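Local structure of endoglucanase EG-II (Hypocrea jecorina, 3QR3) at residues Ala168-Gly173 and Thr205-Ser210; Pro244-Leu249 and Asn281-Val286; Ala256-Thr261 and Cys274-Tyr279. The protein cleaves internal beta-1,4-glucosidic bonds of cellulose as a family 5 endoglucanase, through its TIM-barrel catalytic domain. One frame throughout, in Å; residues are numbered along the deposited sequence.

Contact 1: Ala168-Gly173 and Thr205-Ser210; sequences AIRNAG and TNPDGS
R170 and P207 meet where the C-terminal end of helix 155-171 packs against the loop leading into strand 214-219 of the TIM barrel. This is the side where helices hand over to strands, the opposite end of the barrel from the one that carries the active site in this fold. The helix closes in a Schellman motif. G173, at positive phi, takes the closing position, and its N donates to R170 O at 3.0 Å. The loop makes a type I turn from N206 to G209, with G209 N bonded to N206 O. R170 meets both N206 and P207 and has the largest share of any residue. Its CB and CG lie against P207 CD, both at 3.6 Å, with CB also near P207 CG. The two side chains run at about a right angle. The chain then bends at CG (chi2 -54°), which swings the guanidinium past the proline and towards the N206 amide. The end of that amide meets the guanidinium edge, the planes 49° apart. The atom modelled as N206 ND2 is 2.8 Å from R170 NE, but the amide is probably turned over; reversed, it would put its oxygen there, and the pair may then be a hydrogen bond. R170 NH1 donates to A174 O and Q177 O, in the link from the helix to strand 179-182. N171 adds a lighter touch, with its OD1 3.9 Å from P207 CG. Within the loop, D208 folds back in an Asx turn. D208 OD1 takes two donors: S210 OG at 2.6 Å on its syn lone pair, and S210 N at 2.8 Å from above the carboxylate plane.

Contact 2: Pro244-Leu249 and Asn281-Val286; sequences PLATWL and NQNSDV. With SO4 (sulfate ion), chain K.
L249 and V286 bring their backbones closest, with CA atoms 6.0 Å apart, where helix 238-251 runs past the loop that joins helix 267-281 to strand 287-296. A246, one helical turn before L249, faces the same loop. V286 fits against both residues and uses a different branch for each. Its chi1 of -60° places CG1 beside its own backbone N and CG2 in the crowded position between N and the carbonyl carbon. CG2 therefore reaches A246, 3.9 Å from A246 CA and 4.0 Å from A246 CB. CG1 lies over the L249 side, 3.8 Å from L249 CB. The closest apolar pair is V286 CB with L249 CB at 3.7 Å, and the two side chains meet at a slant. L249 CD1 continues along V286 and touches its carbonyl oxygen. In the TIM barrel this patch joins outer helix 238-251 to the loop that feeds strand 287-296, at the N-terminal end of the strands. Y287, the first residue of the strand, packs on A246 and L249. N283 meets the A246 methyl through OD1 at 3.9 Å. Its amide is held at both ends: OD1 accepts from R250 NH2, and ND2 donates to Y279 O. R250 also forms a salt bridge with D285 OD2, so one arginine of the helix grips two residues of the loop. W248 points away from the loop, towards the other flank of the helix. Its CG lies opposite the backbone N (chi1 -177°), and its ring meets F216. A sulfate, probably from the crystallisation liquor, sits in the ring plane at the indole edge. W248 NE1 donates to sulfate O4 at 3.0 Å, with an N-H...O angle of 163°.

Contact 3: Ala256-Thr261 and Cys274-Tyr279; sequences AILTET and CQQIQY
T261 and Q276 meet inside a beta-alpha-beta unit of the TIM barrel, formed by strand 256-261, helix 267-281 and strand 287-296. The contact is buried and rests on three side chains. The backbones stay well apart, since the nearest CA atoms, those of T261 and Q276, are 9.8 Å from each other. Q276 bridges the gap. Its CG is anti to the backbone N (chi1 -173°) and the chain stays extended to CD. Chi3 then turns the amide to 78°. The end of the chain slides past T261, running in the opposite direction. On T261, OG1 stands opposite the backbone N (chi1 -170°) and makes the closest approach, with CB and CG2 just behind. T261 OG1 lies 3.0 Å from the atom modelled as Q276 OE1. The Q276 amide is probably turned over, so the pair may be a hydrogen bond once it is turned back. T261 OG1 is hydrogen-bonded to K220 O. A carbonyl can only accept, so the hydroxyl gives its proton there, which is consistent with the reversed amide turning its NH2 to OG1. L222 and F242 add apolar neighbours to Q276. L258 reaches the helix from three residues earlier in the strand, with a single methyl touching: L258 CD2 meets the end of the Q276 amide, 3.8 Å from the atom modelled as OE1.

Overall arrangement
All three contacts lie in one TIM barrel: contacts 1 and 2 join outer helices to loops, contact 3 joins a strand to its helix. Contacts 2 and 3 form one block, with centres 11 Å apart. V286 O lies 2.9 Å from A256 N, a probable hydrogen bond between the loop just before strand 287-296 and the start of strand 256-261. L249 CD1 packs on A256 CB at 3.7 Å. Along the chain, contact 3 is nested inside the loop that contact 2 closes. Contact 1 stands apart, its centre 26 Å from contact 2 and 28 Å from contact 3. Contacts 1 and 2 lie towards the N-terminal ends of the strands. Contact 3 reaches the C-terminal end of the seventh strand, where family 5 enzymes carry a catalytic glutamate.

Contact 1: Ala168-Gly173 and Thr205-Ser210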
loop_
_atom_site.group_PDB
_atom_site.type_symbol
_atom_site.label_atom_id
_atom_site.label_comp_id
_atom_site.label_asym_id
_atom_site.label_seq_id
_atom_site.Cartn_x
_atom_site.Cartn_y
_atom_site.Cartn_z
ATOM N N ALA A 168 -14.375 -6.870 11.586
ATOM C CA ALA A 168 -15.073 -5.587 11.603
ATOM C C ALA A 168 -15.428 -5.125 10.195
ATOM O O ALA A 168 -16.516 -4.595 9.957
ATOM C CB ALA A 168 -14.249 -4.533 12.318
ATOM N N ILE A 169 -14.505 -5.324 9.263
ATOM C CA ILE A 169 -14.709 -4.846 7.905
ATOM C C ILE A 169 -15.872 -5.603 7.257
ATOM O O ILE A 169 -16.734 -5.005 6.625
ATOM C CB ILE A 169 -13.433 -5.024 7.064
ATOM C CG1 ILE A 169 -12.333 -4.088 7.576
ATOM C CG2 ILE A 169 -13.724 -4.802 5.588
ATOM C CD1 ILE A 169 -11.013 -4.246 6.861
ATOM N N ARG A 170 -15.890 -6.919 7.434
ATOM C CA ARG A 170 -16.936 -7.758 6.859
ATOM C C ARG A 170 -18.302 -7.488 7.503
ATOM O O ARG A 170 -19.316 -7.390 6.807
ATOM C CB ARG A 170 -16.570 -9.243 6.989
ATOM C CG ARG A 170 -15.324 -9.678 6.205
ATOM C CD ARG A 170 -15.398 -9.309 4.720
ATOM N NE ARG A 170 -14.298 -9.908 3.962
ATOM C CZ ARG A 170 -13.819 -9.444 2.810
ATOM N NH1 ARG A 170 -14.317 -8.345 2.256
ATOM N NH2 ARG A 170 -12.821 -10.072 2.215
ATOM N N ASN A 171 -18.320 -7.382 8.833
ATOM C CA ASN A 171 -19.547 -7.095 9.570
ATOM C C ASN A 171 -20.141 -5.727 9.249
ATOM O O ASN A 171 -21.335 -5.509 9.445
ATOM C CB ASN A 171 -19.313 -7.204 11.083
ATOM C CG ASN A 171 -19.177 -8.650 11.560
ATOM O OD1 ASN A 171 -19.395 -9.595 10.808
ATOM N ND2 ASN A 171 -18.809 -8.815 12.819
ATOM N N ALA A 172 -19.313 -4.808 8.758
ATOM C CA ALA A 172 -19.795 -3.478 8.383
ATOM C C ALA A 172 -20.428 -3.478 6.995
ATOM O O ALA A 172 -20.928 -2.452 6.534
ATOM C CB ALA A 172 -18.664 -2.475 8.437
ATOM N N GLY A 173 -20.390 -4.621 6.320
ATOM C CA GLY A 173 -21.007 -4.734 5.007
ATOM C C GLY A 173 -20.033 -4.761 3.841
ATOM O O GLY A 173 -20.442 -4.948 2.694
ATOM N N THR A 205 -9.522 -15.423 9.026
ATOM C CA THR A 205 -10.588 -15.794 8.115
ATOM C C THR A 205 -11.711 -14.777 8.110
ATOM O O THR A 205 -11.850 -14.006 9.043
ATOM C CB THR A 205 -11.244 -17.151 8.515
ATOM O OG1 THR A 205 -11.849 -17.034 9.814
ATOM C CG2 THR A 205 -10.222 -18.291 8.503
ATOM N N ASN A 206 -12.524 -14.814 7.061
ATOM C CA ASN A 206 -13.804 -14.122 7.032
ATOM C C ASN A 206 -14.747 -14.791 8.029
ATOM O O ASN A 206 -14.512 -15.928 8.430
ATOM C CB ASN A 206 -14.417 -14.219 5.633
ATOM C CG ASN A 206 -13.522 -13.623 4.555
ATOM O OD1 ASN A 206 -13.115 -14.309 3.614
ATOM N ND2 ASN A 206 -13.217 -12.347 4.689
ATOM N N PRO A 207 -15.826 -14.098 8.415
ATOM C CA PRO A 207 -16.826 -14.670 9.328
ATOM C C PRO A 207 -17.303 -16.059 8.911
ATOM O O PRO A 207 -17.555 -16.891 9.788
ATOM C CB PRO A 207 -17.976 -13.671 9.238
ATOM C CG PRO A 207 -17.271 -12.342 8.995
ATOM C CD PRO A 207 -16.088 -12.674 8.123
ATOM N N ASP A 208 -17.424 -16.310 7.610
ATOM C CA ASP A 208 -17.906 -17.610 7.136
ATOM C C ASP A 208 -16.838 -18.703 7.189
ATOM O O ASP A 208 -17.071 -19.819 6.743
ATOM C CB ASP A 208 -18.510 -17.502 5.720
ATOM C CG ASP A 208 -17.462 -17.222 4.638
ATOM O OD1 ASP A 208 -16.256 -17.140 4.956
ATOM O OD2 ASP A 208 -17.851 -17.090 3.455
ATOM N N GLY A 209 -15.667 -18.378 7.729
ATOM C CA GLY A 209 -14.585 -19.343 7.834
ATOM C C GLY A 209 -13.657 -19.451 6.628
ATOM O O GLY A 209 -12.636 -20.144 6.689
ATOM N N SER A 210 -14.003 -18.784 5.530
ATOM C CA SER A 210 -13.167 -18.801 4.322
ATOM C C SER A 210 -11.987 -17.833 4.439
ATOM O O SER A 210 -11.945 -17.009 5.353
ATOM C CB SER A 210 -13.996 -18.447 3.082
ATOM O OG SER A 210 -14.437 -17.094 3.124
#

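Contact 2: Pro244-Leu249 and Asn281-Val286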
loop_
_atom_site.group_PDB
_atom_site.type_symbol
_atom_site.label_atom_id
_atom_site.label_comp_id
_atom_site.label_asym_id
_atom_site.label_seq_id
_atom_site.Cartn_x
_atom_site.Cartn_y
_atom_site.Cartn_z
ATOM N N PRO A 244 11.019 -18.418 -2.996
ATOM C CA PRO A 244 10.507 -19.156 -1.831
ATOM C C PRO A 244 9.072 -18.761 -1.497
ATOM O O PRO A 244 8.279 -19.604 -1.080
ATOM C CB PRO A 244 11.425 -18.715 -0.692
ATOM C CG PRO A 244 12.649 -18.199 -1.342
ATOM C CD PRO A 244 12.273 -17.707 -2.703
ATOM N N LEU A 245 8.733 -17.485 -1.658
ATOM C CA LEU A 245 7.374 -17.053 -1.345
ATOM C C LEU A 245 6.369 -17.642 -2.339
ATOM O O LEU A 245 5.310 -18.119 -1.948
ATOM C CB LEU A 245 7.273 -15.522 -1.306
ATOM C CG LEU A 245 5.904 -14.938 -0.952
ATOM C CD1 LEU A 245 5.347 -15.562 0.340
ATOM C CD2 LEU A 245 6.005 -13.424 -0.817
ATOM N N ALA A 246 6.699 -17.603 -3.628
ATOM C CA ALA A 246 5.821 -18.178 -4.650
ATOM C C ALA A 246 5.492 -19.643 -4.346
ATOM O O ALA A 246 4.333 -20.066 -4.420
ATOM C CB ALA A 246 6.453 -18.052 -6.046
ATOM N N THR A 247 6.526 -20.411 -4.021
ATOM C CA THR A 247 6.371 -21.824 -3.695
ATOM C C THR A 247 5.413 -22.004 -2.530
ATOM O O THR A 247 4.479 -22.808 -2.602
ATOM C CB THR A 247 7.724 -22.448 -3.320
ATOM O OG1 THR A 247 8.617 -22.327 -4.435
ATOM C CG2 THR A 247 7.559 -23.935 -2.947
ATOM N N TRP A 248 5.655 -21.247 -1.461
ATOM C CA TRP A 248 4.810 -21.297 -0.274
ATOM C C TRP A 248 3.358 -20.926 -0.600
ATOM O O TRP A 248 2.419 -21.631 -0.224
ATOM C CB TRP A 248 5.360 -20.380 0.827
ATOM C CG TRP A 248 4.557 -20.476 2.084
ATOM C CD1 TRP A 248 4.710 -21.391 3.083
ATOM C CD2 TRP A 248 3.452 -19.647 2.463
ATOM N NE1 TRP A 248 3.775 -21.180 4.065
ATOM C CE2 TRP A 248 2.989 -20.116 3.708
ATOM C CE3 TRP A 248 2.812 -18.552 1.873
ATOM C CZ2 TRP A 248 1.915 -19.527 4.377
ATOM C CZ3 TRP A 248 1.743 -17.969 2.538
ATOM C CH2 TRP A 248 1.309 -18.458 3.779
ATOM N N LEU A 249 3.182 -19.819 -1.308
ATOM C CA LEU A 249 1.854 -19.378 -1.703
ATOM C C LEU A 249 1.133 -20.437 -2.517
ATOM O O LEU A 249 -0.064 -20.676 -2.335
ATOM C CB LEU A 249 1.954 -18.095 -2.530
ATOM C CG LEU A 249 2.340 -16.824 -1.760
ATOM C CD1 LEU A 249 2.610 -15.681 -2.726
ATOM C CD2 LEU A 249 1.249 -16.446 -0.762
ATOM N N ASN A 281 5.458 -11.485 -12.855
ATOM C CA ASN A 281 4.576 -11.753 -13.990
ATOM C C ASN A 281 4.556 -13.234 -14.399
ATOM O O ASN A 281 3.533 -13.734 -14.854
ATOM C CB ASN A 281 4.950 -10.879 -15.183
ATOM C CG ASN A 281 4.433 -9.452 -15.051
ATOM O OD1 ASN A 281 3.415 -9.196 -14.392
ATOM N ND2 ASN A 281 5.125 -8.518 -15.692
ATOM N N GLN A 282 5.683 -13.923 -14.242
ATOM C CA GLN A 282 5.748 -15.363 -14.534
ATOM C C GLN A 282 5.166 -16.218 -13.418
ATOM O O GLN A 282 5.109 -17.451 -13.537
ATOM C CB GLN A 282 7.190 -15.791 -14.792
ATOM C CG GLN A 282 7.759 -15.211 -16.085
ATOM C CD GLN A 282 9.238 -15.484 -16.251
ATOM O OE1 GLN A 282 9.945 -15.754 -15.284
ATOM N NE2 GLN A 282 9.716 -15.395 -17.482
ATOM N N ASN A 283 4.759 -15.566 -12.325
ATOM C CA ASN A 283 4.124 -16.252 -11.205
ATOM C C ASN A 283 2.830 -15.561 -10.814
ATOM O O ASN A 283 2.573 -15.313 -9.629
ATOM C CB ASN A 283 5.077 -16.320 -10.006
ATOM C CG ASN A 283 6.228 -17.282 -10.237
ATOM O OD1 ASN A 283 6.144 -18.465 -9.882
ATOM N ND2 ASN A 283 7.303 -16.788 -10.854
ATOM N N SER A 284 2.018 -15.248 -11.819
ATOM C CA SER A 284 0.824 -14.430 -11.616
ATOM C C SER A 284 -0.331 -15.226 -11.051
ATOM O O SER A 284 -1.394 -14.670 -10.794
ATOM C CB SER A 284 0.387 -13.764 -12.930
ATOM O OG SER A 284 0.019 -14.737 -13.900
ATOM N N ASP A 285 -0.136 -16.529 -10.872
ATOM C CA ASP A 285 -1.143 -17.326 -10.176
ATOM C C ASP A 285 -1.126 -17.023 -8.671
ATOM O O ASP A 285 -2.162 -17.025 -8.017
ATOM C CB ASP A 285 -0.972 -18.833 -10.448
ATOM C CG ASP A 285 0.354 -19.383 -9.944
ATOM O OD1 ASP A 285 1.398 -18.722 -10.122
ATOM O OD2 ASP A 285 0.352 -20.499 -9.383
ATOM N N VAL A 286 0.058 -16.755 -8.130
ATOM C CA VAL A 286 0.180 -16.432 -6.702
ATOM C C VAL A 286 0.397 -14.937 -6.417
ATOM O O VAL A 286 0.065 -14.446 -5.332
ATOM C CB VAL A 286 1.287 -17.274 -6.025
ATOM C CG1 VAL A 286 0.962 -18.767 -6.154
ATOM C CG2 VAL A 286 2.645 -16.975 -6.642
HETATM S S SO4 K . 1.773 -22.331 7.290
HETATM O O1 SO4 K . 1.889 -20.952 7.728
HETATM O O2 SO4 K . 1.722 -23.202 8.460
HETATM O O3 SO4 K . 0.538 -22.474 6.512
HETATM O O4 SO4 K . 2.946 -22.664 6.483
#

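Contact 3: Ala256-Thr261 and Cys274-Tyr279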
loop_
_atom_site.group_PDB
_atom_site.type_symbol
_atom_site.label_atom_id
_atom_site.label_comp_id
_atom_site.label_asym_id
_atom_site.label_seq_id
_atom_site.Cartn_x
_atom_site.Cartn_y
_atom_site.Cartn_z
ATOM N N ALA A 256 -0.530 -13.166 -2.814
ATOM C CA ALA A 256 0.089 -11.999 -2.192
ATOM C C ALA A 256 0.141 -10.847 -3.186
ATOM O O ALA A 256 0.105 -11.055 -4.399
ATOM C CB ALA A 256 1.492 -12.332 -1.725
ATOM N N ILE A 257 0.222 -9.634 -2.660
ATOM C CA ILE A 257 0.439 -8.456 -3.479
ATOM C C ILE A 257 1.632 -7.700 -2.910
ATOM O O ILE A 257 1.793 -7.611 -1.695
ATOM C CB ILE A 257 -0.796 -7.531 -3.494
ATOM C CG1 ILE A 257 -0.526 -6.309 -4.376
ATOM C CG2 ILE A 257 -1.174 -7.113 -2.069
ATOM C CD1 ILE A 257 -1.776 -5.661 -4.930
ATOM N N LEU A 258 2.476 -7.187 -3.796
ATOM C CA LEU A 258 3.627 -6.383 -3.415
ATOM C C LEU A 258 3.196 -4.918 -3.478
ATOM O O LEU A 258 3.144 -4.332 -4.564
ATOM C CB LEU A 258 4.768 -6.633 -4.407
ATOM C CG LEU A 258 6.086 -5.875 -4.272
ATOM C CD1 LEU A 258 6.762 -6.177 -2.947
ATOM C CD2 LEU A 258 7.009 -6.227 -5.434
ATOM N N THR A 259 2.873 -4.337 -2.322
ATOM C CA THR A 259 2.302 -2.988 -2.279
ATOM C C THR A 259 3.332 -1.871 -2.191
ATOM O O THR A 259 2.979 -0.696 -2.295
ATOM C CB THR A 259 1.327 -2.817 -1.115
ATOM O OG1 THR A 259 1.957 -3.263 0.094
ATOM C CG2 THR A 259 0.071 -3.626 -1.364
ATOM N N GLU A 260 4.595 -2.229 -1.980
ATOM C CA GLU A 260 5.670 -1.244 -2.084
ATOM C C GLU A 260 6.925 -1.866 -2.663
ATOM O O GLU A 260 7.427 -2.872 -2.160
ATOM C CB GLU A 260 6.005 -0.615 -0.724
ATOM C CG GLU A 260 5.078 0.513 -0.303
ATOM C CD GLU A 260 5.583 1.271 0.916
ATOM O OE1 GLU A 260 6.817 1.312 1.135
ATOM O OE2 GLU A 260 4.742 1.839 1.650
ATOM N N THR A 261 7.421 -1.261 -3.730
ATOM C CA THR A 261 8.707 -1.636 -4.280
ATOM C C THR A 261 9.179 -0.452 -5.103
ATOM O O THR A 261 8.368 0.366 -5.528
ATOM C CB THR A 261 8.634 -2.940 -5.115
ATOM O OG1 THR A 261 9.960 -3.379 -5.432
ATOM C CG2 THR A 261 7.841 -2.752 -6.408
ATOM N N CYS A 274 13.362 -4.759 -13.469
ATOM C CA CYS A 274 12.708 -5.434 -14.571
ATOM C C CYS A 274 12.780 -6.951 -14.380
ATOM O O CYS A 274 11.828 -7.649 -14.681
ATOM C CB CYS A 274 13.262 -4.976 -15.925
ATOM S SG CYS A 274 12.661 -3.303 -16.400
ATOM N N GLN A 275 13.898 -7.445 -13.855
ATOM C CA GLN A 275 14.011 -8.858 -13.496
ATOM C C GLN A 275 12.995 -9.224 -12.422
ATOM O O GLN A 275 12.349 -10.260 -12.503
ATOM C CB GLN A 275 15.430 -9.190 -13.022
ATOM C CG GLN A 275 16.448 -9.115 -14.150
ATOM C CD GLN A 275 17.877 -9.264 -13.681
ATOM O OE1 GLN A 275 18.159 -9.277 -12.482
ATOM N NE2 GLN A 275 18.796 -9.366 -14.632
ATOM N N GLN A 276 12.847 -8.359 -11.421
ATOM C CA GLN A 276 11.914 -8.622 -10.340
ATOM C C GLN A 276 10.490 -8.718 -10.874
ATOM O O GLN A 276 9.767 -9.673 -10.584
ATOM C CB GLN A 276 11.990 -7.526 -9.269
ATOM C CG GLN A 276 11.148 -7.867 -8.030
ATOM C CD GLN A 276 11.097 -6.730 -7.031
ATOM O OE1 GLN A 276 10.358 -5.759 -7.209
ATOM N NE2 GLN A 276 11.875 -6.846 -5.970
ATOM N N ILE A 277 10.099 -7.714 -11.649
ATOM C CA ILE A 277 8.759 -7.637 -12.212
ATOM C C ILE A 277 8.489 -8.818 -13.136
ATOM O O ILE A 277 7.386 -9.368 -13.154
ATOM C CB ILE A 277 8.574 -6.331 -13.009
ATOM C CG1 ILE A 277 8.755 -5.128 -12.084
ATOM C CG2 ILE A 277 7.198 -6.285 -13.662
ATOM C CD1 ILE A 277 7.833 -5.142 -10.891
ATOM N N GLN A 278 9.497 -9.208 -13.908
ATOM C CA GLN A 278 9.316 -10.318 -14.825
ATOM C C GLN A 278 8.987 -11.589 -14.041
ATOM O O GLN A 278 8.113 -12.360 -14.437
ATOM C CB GLN A 278 10.551 -10.539 -15.698
ATOM C CG GLN A 278 10.377 -11.723 -16.644
ATOM C CD GLN A 278 11.659 -12.113 -17.356
ATOM O OE1 GLN A 278 11.623 -12.638 -18.467
ATOM N NE2 GLN A 278 12.799 -11.862 -16.716
ATOM N N TYR A 279 9.679 -11.792 -12.924
ATOM C CA TYR A 279 9.442 -12.979 -12.114
ATOM C C TYR A 279 8.041 -12.969 -11.507
ATOM O O TYR A 279 7.388 -14.009 -11.416
ATOM C CB TYR A 279 10.515 -13.167 -11.033
ATOM C CG TYR A 279 10.355 -14.499 -10.308
ATOM C CD1 TYR A 279 10.844 -15.679 -10.865
ATOM C CD2 TYR A 279 9.695 -14.575 -9.085
ATOM C CE1 TYR A 279 10.684 -16.902 -10.218
ATOM C CE2 TYR A 279 9.531 -15.794 -8.425
ATOM C CZ TYR A 279 10.029 -16.952 -9.003
ATOM O OH TYR A 279 9.871 -18.153 -8.361
#